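Atp-dependent DNA ligase (Psychromonas sp., PDB 4D05) probably seals nicks in double-stranded DNA at the expense of ATP, by way of an enzyme-adenylate intermediate. Local coordinates at residues Ile16-Asp28 / Val147-Gln160. Numbering follows the deposited sequence.
Sequences IDVTQYYVSEKLD and VVMGKGEGLMLHHQ. With AMP (adenosine monophosphate), chain H.
Captured here is the enzyme-adenylate site of a nucleotidyltransferase fold: strand 21-26, carrying the adenylated lysine of the family's KxDG motif, pairs antiparallel with strand 154-159. Lys26 NZ is covalently joined to the AMP phosphorus, 1.9 Å away, and its chain runs out extended to CE before bending at chi4 (-70°). Backbone bonds fix the register, among them Ser24 N to Met156 O and Met156 N to Ser24 O (2.8 Å). On the face bearing Ser24, Met156 and Lys26, the adenine lies against selenomethionine Met156, whose CG approaches AMP C6 to 3.4 Å. The adenine amino group N6 donates to both Ser24 OG and Glu25 O, while Leu27 N donates almost straight to AMP N7 (175°). A water bridges Glu25 OE2, Lys26 O and Glu153 N; Glu25 OE2 also forms a salt bridge with Arg70. On the opposite face lie Val23 and Leu157; Val23 and Leu155 reach Leu140 of helix 137-149, and Leu157 CD2 meets Ile16 CD1. Farther from the nucleotide, His159 turns its edge to the face of Tyr21 (planes 77° apart), while Gln20 CB covers a face of the imidazole, 4.0 Å from its centroid. With an alanine in place of His159, the Tyr21 face would probably lose its edge-on partner and Gln20 CB the ring it covers. At the strand end, Gln160 OE1 bonds to Lys133, Gln160 NE2 weakly to Gln20 OE1, and Gln160 N donates to Gln20 O at 2.9 Å.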
ATOM      1  N   ILE A  16       5.170  18.170  -1.834  1.00 17.22           N
ATOM      2  CA  ILE A  16       4.086  18.346  -2.806  1.00 16.36           C
ATOM      3  C   ILE A  16       3.139  19.471  -2.381  1.00 15.57           C
ATOM      4  O   ILE A  16       3.126  19.904  -1.222  1.00 18.37           O
ATOM      5  CB  ILE A  16       3.273  17.059  -2.946  1.00 15.92           C
ATOM      6  CG1 ILE A  16       2.704  16.659  -1.573  1.00 17.47           C
ATOM      7  CG2 ILE A  16       4.169  15.952  -3.531  1.00 15.49           C
ATOM      8  CD1 ILE A  16       1.779  15.419  -1.612  1.00 19.03           C
ATOM      9  N   ASP A  17       2.321  19.927  -3.314  1.00 12.66           N
ATOM     10  CA  ASP A  17       1.216  20.805  -2.973  1.00 12.43           C
ATOM     11  C   ASP A  17       0.039  19.870  -2.797  1.00 11.59           C
ATOM     12  O   ASP A  17      -0.585  19.451  -3.779  1.00  9.14           O
ATOM     13  CB  ASP A  17       0.965  21.801  -4.097  1.00 13.24           C
ATOM     14  CG  ASP A  17      -0.284  22.637  -3.890  1.00 12.59           C
ATOM     15  OD1 ASP A  17      -1.027  22.453  -2.873  1.00 13.34           O
ATOM     16  OD2 ASP A  17      -0.539  23.463  -4.795  1.00 14.43           O
ATOM     17  N   VAL A  18      -0.251  19.536  -1.541  1.00 12.60           N
ATOM     18  CA  VAL A  18      -1.287  18.546  -1.235  1.00 10.88           C
ATOM     19  C   VAL A  18      -2.652  18.925  -1.800  1.00  9.80           C
ATOM     20  O   VAL A  18      -3.458  18.036  -2.042  1.00  9.12           O
ATOM     21  CB  VAL A  18      -1.385  18.235   0.270  1.00 13.54           C
ATOM     22  CG1 VAL A  18      -2.047  19.366   1.041  1.00 14.16           C
ATOM     23  CG2 VAL A  18      -2.170  16.983   0.470  1.00 15.85           C
ATOM     24  N   THR A  19      -2.911  20.214  -2.039  1.00  9.53           N
ATOM     25  CA  THR A  19      -4.229  20.632  -2.524  1.00  9.18           C
ATOM     26  C   THR A  19      -4.485  20.204  -3.958  1.00  7.96           C
ATOM     27  O   THR A  19      -5.610  20.317  -4.456  1.00 10.82           O
ATOM     28  CB  THR A  19      -4.458  22.159  -2.411  1.00 11.09           C
ATOM     29  OG1 THR A  19      -3.679  22.844  -3.402  1.00 11.43           O
ATOM     30  CG2 THR A  19      -4.048  22.631  -0.989  1.00 12.65           C
ATOM     31  N   GLN A  20      -3.462  19.709  -4.637  1.00  7.42           N
ATOM     32  CA  GLN A  20      -3.624  19.284  -6.026  1.00  8.11           C
ATOM     33  C   GLN A  20      -3.946  17.806  -6.123  1.00  6.08           C
ATOM     34  O   GLN A  20      -4.162  17.311  -7.231  1.00  6.50           O
ATOM     35  CB  GLN A  20      -2.353  19.550  -6.793  1.00 11.90           C
ATOM     36  CG  GLN A  20      -1.913  20.929  -6.632  1.00 20.14           C
ATOM     37  CD  GLN A  20      -1.867  21.626  -7.907  1.00 29.38           C
ATOM     38  OE1 GLN A  20      -2.889  21.756  -8.583  1.00 33.33           O
ATOM     39  NE2 GLN A  20      -0.683  22.085  -8.279  1.00 35.04           N
ATOM     40  N   TYR A  21      -3.991  17.109  -4.986  1.00  7.11           N
ATOM     41  CA  TYR A  21      -4.184  15.655  -5.006  1.00  5.86           C
ATOM     42  C   TYR A  21      -5.509  15.203  -4.442  1.00  5.48           C
ATOM     43  O   TYR A  21      -5.953  15.676  -3.392  1.00  7.30           O
ATOM     44  CB  TYR A  21      -3.093  14.969  -4.187  1.00  5.27           C
ATOM     45  CG  TYR A  21      -1.759  15.166  -4.789  1.00  7.40           C
ATOM     46  CD1 TYR A  21      -1.080  16.364  -4.611  1.00  8.41           C
ATOM     47  CD2 TYR A  21      -1.178  14.186  -5.567  1.00  7.49           C
ATOM     48  CE1 TYR A  21       0.126  16.572  -5.191  1.00  9.40           C
ATOM     49  CE2 TYR A  21       0.040  14.392  -6.149  1.00  9.89           C
ATOM     50  CZ  TYR A  21       0.691  15.600  -5.956  1.00  9.24           C
ATOM     51  OH  TYR A  21       1.909  15.862  -6.536  1.00 15.83           O
ATOM     52  N   TYR A  22      -6.118  14.232  -5.112  1.00  4.71           N
ATOM     53  CA  TYR A  22      -7.238  13.521  -4.541  1.00  4.96           C
ATOM     54  C   TYR A  22      -6.718  12.439  -3.597  1.00  3.87           C
ATOM     55  O   TYR A  22      -5.822  11.667  -3.950  1.00  4.60           O
ATOM     56  CB  TYR A  22      -8.132  12.902  -5.638  1.00  4.38           C
ATOM     57  CG  TYR A  22      -9.035  13.969  -6.238  1.00  5.84           C
ATOM     58  CD1 TYR A  22     -10.215  14.341  -5.596  1.00  6.72           C
ATOM     59  CD2 TYR A  22      -8.678  14.626  -7.391  1.00  7.66           C
ATOM     60  CE1 TYR A  22     -11.043  15.340  -6.121  1.00  7.48           C
ATOM     61  CE2 TYR A  22      -9.478  15.622  -7.923  1.00  9.16           C
ATOM     62  CZ  TYR A  22     -10.652  15.977  -7.282  1.00  8.49           C
ATOM     63  OH  TYR A  22     -11.438  16.978  -7.838  1.00 11.33           O
ATOM     64  N   VAL A  23      -7.324  12.373  -2.419  1.00  3.46           N
ATOM     65  CA  VAL A  23      -6.878  11.481  -1.357  1.00  2.81           C
ATOM     66  C   VAL A  23      -7.939  10.426  -1.119  1.00  4.58           C
ATOM     67  O   VAL A  23      -9.115  10.736  -0.984  1.00  4.21           O
ATOM     68  CB  VAL A  23      -6.616  12.273  -0.055  1.00  4.12           C
ATOM     69  CG1 VAL A  23      -6.100  11.362   1.027  1.00  4.62           C
ATOM     70  CG2 VAL A  23      -5.675  13.407  -0.348  1.00  5.59           C
ATOM     71  N   SER A  24      -7.495   9.167  -1.049  1.00  3.71           N
ATOM     72  CA  SER A  24      -8.388   8.050  -0.855  1.00  3.14           C
ATOM     73  C   SER A  24      -7.747   7.072   0.122  1.00  3.34           C
ATOM     74  O   SER A  24      -6.555   7.130   0.392  1.00  4.15           O
ATOM     75  CB  SER A  24      -8.642   7.347  -2.213  1.00  4.67           C
ATOM     76  OG  SER A  24      -7.427   6.851  -2.744  1.00  4.77           O
ATOM     77  N   GLU A  25      -8.556   6.183   0.666  1.00  4.27           N
ATOM     78  CA  GLU A  25      -8.046   5.131   1.566  1.00  2.94           C
ATOM     79  C   GLU A  25      -7.343   4.036   0.775  1.00  2.59           C
ATOM     80  O   GLU A  25      -7.877   3.488  -0.202  1.00  3.84           O
ATOM     81  CB  GLU A  25      -9.198   4.529   2.370  1.00  5.17           C
ATOM     82  CG  GLU A  25      -8.714   3.500   3.412  1.00  5.44           C
ATOM     83  CD  GLU A  25      -9.790   3.006   4.344  1.00  7.53           C
ATOM     84  OE1 GLU A  25     -10.801   3.723   4.506  1.00  8.40           O
ATOM     85  OE2 GLU A  25      -9.623   1.892   4.926  1.00  8.21           O
ATOM     86  N   LYS A  26      -6.130   3.710   1.193  1.00  3.37           N
ATOM     87  CA  LYS A  26      -5.386   2.589   0.629  1.00  3.92           C
ATOM     88  C   LYS A  26      -6.050   1.296   1.135  1.00  5.51           C
ATOM     89  O   LYS A  26      -6.088   1.051   2.329  1.00  5.82           O
ATOM     90  CB  LYS A  26      -3.944   2.674   1.126  1.00  4.40           C
ATOM     91  CG  LYS A  26      -2.957   1.695   0.513  1.00  6.79           C
ATOM     92  CD  LYS A  26      -1.578   1.995   1.117  1.00  9.17           C
ATOM     93  CE  LYS A  26      -0.454   1.280   0.332  1.00 12.22           C
ATOM     94  NZ  LYS A  26      -0.625  -0.144   0.635  1.00 15.52           N
ATOM     95  N   LEU A  27      -6.578   0.483   0.221  1.00  4.78           N
ATOM     96  CA  LEU A  27      -7.313  -0.717   0.635  1.00  5.49           C
ATOM     97  C   LEU A  27      -6.418  -1.949   0.493  1.00  8.10           C
ATOM     98  O   LEU A  27      -5.692  -2.089  -0.478  1.00  7.25           O
ATOM     99  CB  LEU A  27      -8.557  -0.924  -0.238  1.00  6.77           C
ATOM    100  CG  LEU A  27      -9.554   0.216  -0.263  1.00  7.41           C
ATOM    101  CD1 LEU A  27     -10.821  -0.185  -1.043  1.00  7.20           C
ATOM    102  CD2 LEU A  27      -9.903   0.659   1.152  1.00  7.25           C
ATOM    103  N   ASP A  28      -6.480  -2.825   1.492  1.00  6.74           N
ATOM    104  CA  ASP A  28      -5.687  -4.054   1.495  1.00  7.01           C
ATOM    105  C   ASP A  28      -6.562  -5.166   0.915  1.00  7.35           C
ATOM    106  O   ASP A  28      -7.197  -5.938   1.640  1.00  8.13           O
ATOM    107  CB  ASP A  28      -5.292  -4.401   2.921  1.00 11.89           C
ATOM    108  CG  ASP A  28      -4.229  -5.494   2.995  1.00 15.18           C
ATOM    109  OD1 ASP A  28      -3.508  -5.780   2.022  1.00 13.46           O
ATOM    110  OD2 ASP A  28      -4.074  -6.026   4.096  1.00 19.20           O
ATOM    111  N   VAL A 147      -7.605   6.871   9.841  1.00  2.86           N
ATOM    112  CA  VAL A 147      -7.767   5.668   9.020  1.00  3.71           C
ATOM    113  C   VAL A 147      -7.037   4.508   9.689  1.00  4.96           C
ATOM    114  O   VAL A 147      -7.607   3.421   9.866  1.00  5.14           O
ATOM    115  CB  VAL A 147      -7.205   5.919   7.635  1.00  4.84           C
ATOM    116  CG1 VAL A 147      -7.030   4.593   6.859  1.00  6.30           C
ATOM    117  CG2 VAL A 147      -8.120   6.828   6.894  1.00  4.05           C
ATOM    118  N   VAL A 148      -5.801   4.743  10.137  1.00  6.38           N
ATOM    119  CA  VAL A 148      -5.012   3.648  10.726  1.00  6.58           C
ATOM    120  C   VAL A 148      -5.568   3.177  12.098  1.00  7.90           C
ATOM    121  O   VAL A 148      -5.605   1.967  12.397  1.00  7.67           O
ATOM    122  CB  VAL A 148      -3.528   4.044  10.807  1.00  9.13           C
ATOM    123  CG1 VAL A 148      -2.714   3.067  11.686  1.00 13.64           C
ATOM    124  CG2 VAL A 148      -2.940   4.181   9.394  1.00  7.29           C
HETATM  125  N   MSE A 149      -6.025   4.110  12.920  0.76  7.95           N
HETATM  126  CA  MSE A 149      -6.622   3.738  14.191  0.76  9.45           C
HETATM  127  C   MSE A 149      -7.884   2.931  13.976  0.76  8.88           C
HETATM  128  O   MSE A 149      -8.205   2.083  14.783  0.76 10.96           O
HETATM  129  CB  MSE A 149      -6.912   4.986  15.028  0.76 13.65           C
HETATM  130  CG  MSE A 149      -5.670   5.639  15.482  0.76 17.25           C
HETATM  131 SE   MSE A 149      -4.798   4.491  16.793  0.76 21.04          SE
HETATM  132  CE  MSE A 149      -6.449   3.986  17.769  0.76 14.97           C
ATOM    133  N   GLY A 150      -8.551   3.161  12.856  1.00  9.84           N
ATOM    134  CA  GLY A 150      -9.727   2.407  12.470  1.00 11.76           C
ATOM    135  C   GLY A 150      -9.415   1.143  11.704  1.00 10.74           C
ATOM    136  O   GLY A 150     -10.326   0.499  11.170  1.00 12.77           O
ATOM    137  N   LYS A 151      -8.144   0.775  11.675  1.00  9.63           N
ATOM    138  CA  LYS A 151      -7.657  -0.500  11.112  1.00 10.50           C
ATOM    139  C   LYS A 151      -7.608  -0.497   9.592  1.00  9.79           C
ATOM    140  O   LYS A 151      -7.505  -1.572   8.946  1.00  9.07           O
ATOM    141  CB  LYS A 151      -8.470  -1.691  11.621  1.00 12.56           C
ATOM    142  CG  LYS A 151      -8.584  -1.752  13.112  1.00 19.24           C
ATOM    143  CD  LYS A 151      -7.234  -1.754  13.713  1.00 23.29           C
ATOM    144  CE  LYS A 151      -7.286  -2.157  15.184  1.00 31.00           C
ATOM    145  NZ  LYS A 151      -5.934  -1.995  15.746  1.00 34.43           N
ATOM    146  N   GLY A 152      -7.629   0.694   9.013  1.00  9.72           N
ATOM    147  CA  GLY A 152      -7.296   0.849   7.615  1.00  8.94           C
ATOM    148  C   GLY A 152      -5.796   0.865   7.375  1.00  8.17           C
ATOM    149  O   GLY A 152      -5.005   1.046   8.294  1.00  8.63           O
ATOM    150  N   GLU A 153      -5.390   0.740   6.118  0.57  8.79           N
ATOM    151  CA  GLU A 153      -3.989   0.515   5.778  0.57 10.57           C
ATOM    152  C   GLU A 153      -3.183   1.810   5.614  0.57  8.29           C
ATOM    153  O   GLU A 153      -2.001   1.870   5.918  0.57  9.31           O
ATOM    154  CB  GLU A 153      -3.917  -0.341   4.492  0.57 14.07           C
ATOM    155  CG  GLU A 153      -2.621  -1.077   4.272  0.57 19.35           C
ATOM    156  CD  GLU A 153      -2.467  -2.324   5.144  0.57 22.28           C
ATOM    157  OE1 GLU A 153      -3.243  -2.505   6.099  0.57 23.98           O
ATOM    158  OE2 GLU A 153      -1.559  -3.136   4.875  0.57 27.57           O
ATOM    159  N   GLY A 154      -3.832   2.851   5.112  1.00  5.29           N
ATOM    160  CA  GLY A 154      -3.134   4.080   4.809  1.00  4.93           C
ATOM    161  C   GLY A 154      -3.930   4.893   3.804  1.00  4.32           C
ATOM    162  O   GLY A 154      -5.150   4.712   3.687  1.00  4.16           O
ATOM    163  N   LEU A 155      -3.233   5.795   3.109  1.00  3.19           N
ATOM    164  CA  LEU A 155      -3.870   6.658   2.112  1.00  3.51           C
ATOM    165  C   LEU A 155      -3.161   6.567   0.771  1.00  3.74           C
ATOM    166  O   LEU A 155      -2.001   6.167   0.688  1.00  6.04           O
ATOM    167  CB  LEU A 155      -3.828   8.127   2.587  1.00  4.14           C
ATOM    168  CG  LEU A 155      -4.541   8.395   3.899  1.00  4.07           C
ATOM    169  CD1 LEU A 155      -4.300   9.838   4.376  1.00  6.37           C
ATOM    170  CD2 LEU A 155      -5.985   8.126   3.707  1.00  4.79           C
HETATM  171  N   MSE A 156      -3.871   6.942  -0.285  1.00  3.17           N
HETATM  172  CA  MSE A 156      -3.303   7.149  -1.589  1.00  3.74           C
HETATM  173  C   MSE A 156      -3.606   8.562  -2.058  1.00  3.11           C
HETATM  174  O   MSE A 156      -4.663   9.084  -1.763  1.00  3.92           O
HETATM  175  CB  MSE A 156      -3.921   6.176  -2.622  1.00  4.89           C
HETATM  176  CG  MSE A 156      -3.789   4.691  -2.262  1.00  8.76           C
HETATM  177 SE   MSE A 156      -1.938   4.029  -2.415  1.00 10.78          SE
HETATM  178  CE  MSE A 156      -1.569   4.642  -4.247  1.00 12.54           C
ATOM    179  N   LEU A 157      -2.661   9.152  -2.800  1.00  3.84           N
ATOM    180  CA  LEU A 157      -2.786  10.479  -3.352  1.00  3.14           C
ATOM    181  C   LEU A 157      -2.636  10.391  -4.881  1.00  3.67           C
ATOM    182  O   LEU A 157      -1.712   9.755  -5.386  1.00  4.54           O
ATOM    183  CB  LEU A 157      -1.697  11.393  -2.812  1.00  5.28           C
ATOM    184  CG  LEU A 157      -1.844  11.807  -1.328  1.00  8.20           C
ATOM    185  CD1 LEU A 157      -1.317  10.744  -0.365  1.00 11.65           C
ATOM    186  CD2 LEU A 157      -1.124  13.084  -1.059  1.00 10.82           C
ATOM    187  N   HIS A 158      -3.515  11.075  -5.603  1.00  4.04           N
ATOM    188  CA  HIS A 158      -3.442  11.050  -7.068  1.00  4.76           C
ATOM    189  C   HIS A 158      -3.695  12.454  -7.596  1.00  4.62           C
ATOM    190  O   HIS A 158      -4.729  13.051  -7.326  1.00  5.39           O
ATOM    191  CB  HIS A 158      -4.481  10.065  -7.585  1.00  3.47           C
ATOM    192  CG  HIS A 158      -4.286   9.663  -9.013  1.00  3.18           C
ATOM    193  ND1 HIS A 158      -4.931   8.575  -9.558  1.00  3.51           N
ATOM    194  CD2 HIS A 158      -3.548  10.199 -10.006  1.00  3.96           C
ATOM    195  CE1 HIS A 158      -4.558   8.427 -10.814  1.00  3.96           C
ATOM    196  NE2 HIS A 158      -3.744   9.421 -11.127  1.00  5.17           N
ATOM    197  N   HIS A 159      -2.711  12.997  -8.294  1.00  4.36           N
ATOM    198  CA  HIS A 159      -2.778  14.362  -8.791  1.00  5.06           C
ATOM    199  C   HIS A 159      -3.981  14.542  -9.724  1.00  3.51           C
ATOM    200  O   HIS A 159      -4.195  13.750 -10.658  1.00  4.47           O
ATOM    201  CB  HIS A 159      -1.464  14.715  -9.487  1.00  6.42           C
ATOM    202  CG  HIS A 159      -1.252  16.178  -9.673  1.00  6.67           C
ATOM    203  ND1 HIS A 159      -2.011  16.923 -10.542  1.00  8.40           N
ATOM    204  CD2 HIS A 159      -0.372  17.034  -9.105  1.00  7.82           C
ATOM    205  CE1 HIS A 159      -1.599  18.183 -10.511  1.00  9.26           C
ATOM    206  NE2 HIS A 159      -0.613  18.277  -9.636  1.00  9.67           N
ATOM    207  N   GLN A 160      -4.750  15.601  -9.467  1.00  3.33           N
ATOM    208  CA  GLN A 160      -5.993  15.866 -10.227  1.00  4.58           C
ATOM    209  C   GLN A 160      -5.762  16.020 -11.736  1.00  4.46           C
ATOM    210  O   GLN A 160      -6.666  15.754 -12.528  1.00  4.84           O
ATOM    211  CB  GLN A 160      -6.714  17.109  -9.656  1.00  5.43           C
ATOM    212  CG  GLN A 160      -5.912  18.366  -9.812  1.00  7.93           C
ATOM    213  CD  GLN A 160      -6.425  19.504  -8.962  1.00 11.87           C
ATOM    214  OE1 GLN A 160      -7.462  19.396  -8.324  1.00 17.04           O
ATOM    215  NE2 GLN A 160      -5.681  20.596  -8.932  1.00 13.79           N
TER
HETATM  216  P   AMP H1263       0.404  -1.039  -0.753  1.00 19.70           P
HETATM  217  O1P AMP H1263       1.856  -0.662  -0.663  1.00 21.39           O
HETATM  218  O2P AMP H1263      -0.140  -2.431  -0.487  1.00 21.02           O
HETATM  219  O5' AMP H1263      -0.125  -0.468  -2.135  1.00 16.59           O
HETATM  220  C5' AMP H1263      -1.515  -0.602  -2.319  1.00 19.09           C
HETATM  221  C4' AMP H1263      -1.710  -1.142  -3.703  1.00 15.89           C
HETATM  222  O4' AMP H1263      -3.081  -1.266  -4.011  1.00 13.75           O
HETATM  223  C3' AMP H1263      -1.098  -0.163  -4.648  1.00 21.57           C
HETATM  224  O3' AMP H1263      -0.377  -0.979  -5.585  1.00 23.92           O
HETATM  225  C2' AMP H1263      -2.271   0.524  -5.285  1.00 20.08           C
HETATM  226  O2' AMP H1263      -1.795   0.615  -6.630  1.00 22.04           O
HETATM  227  C1' AMP H1263      -3.535  -0.332  -4.973  1.00 14.59           C
HETATM  228  N9  AMP H1263      -4.569   0.461  -4.225  1.00 11.38           N
HETATM  229  C8  AMP H1263      -5.246   0.179  -3.076  1.00  8.92           C
HETATM  230  N7  AMP H1263      -6.078   1.181  -2.695  1.00  8.16           N
HETATM  231  C5  AMP H1263      -5.965   2.110  -3.672  1.00  5.99           C
HETATM  232  C6  AMP H1263      -6.517   3.450  -3.891  1.00  4.91           C
HETATM  233  N6  AMP H1263      -7.401   3.955  -3.017  1.00  5.95           N
HETATM  234  N1  AMP H1263      -6.132   4.079  -5.007  1.00  6.63           N
HETATM  235  C2  AMP H1263      -5.212   3.600  -5.855  1.00  7.36           C
HETATM  236  N3  AMP H1263      -4.652   2.411  -5.722  1.00  7.24           N
HETATM  237  C4  AMP H1263      -4.985   1.641  -4.658  1.00  7.09           C
HETATM  238  O   HOH W   1      -6.604  22.515  -6.855  0.93 33.04           O
HETATM  239  O   HOH W   2      -7.693   0.159   4.321  1.00  7.12           O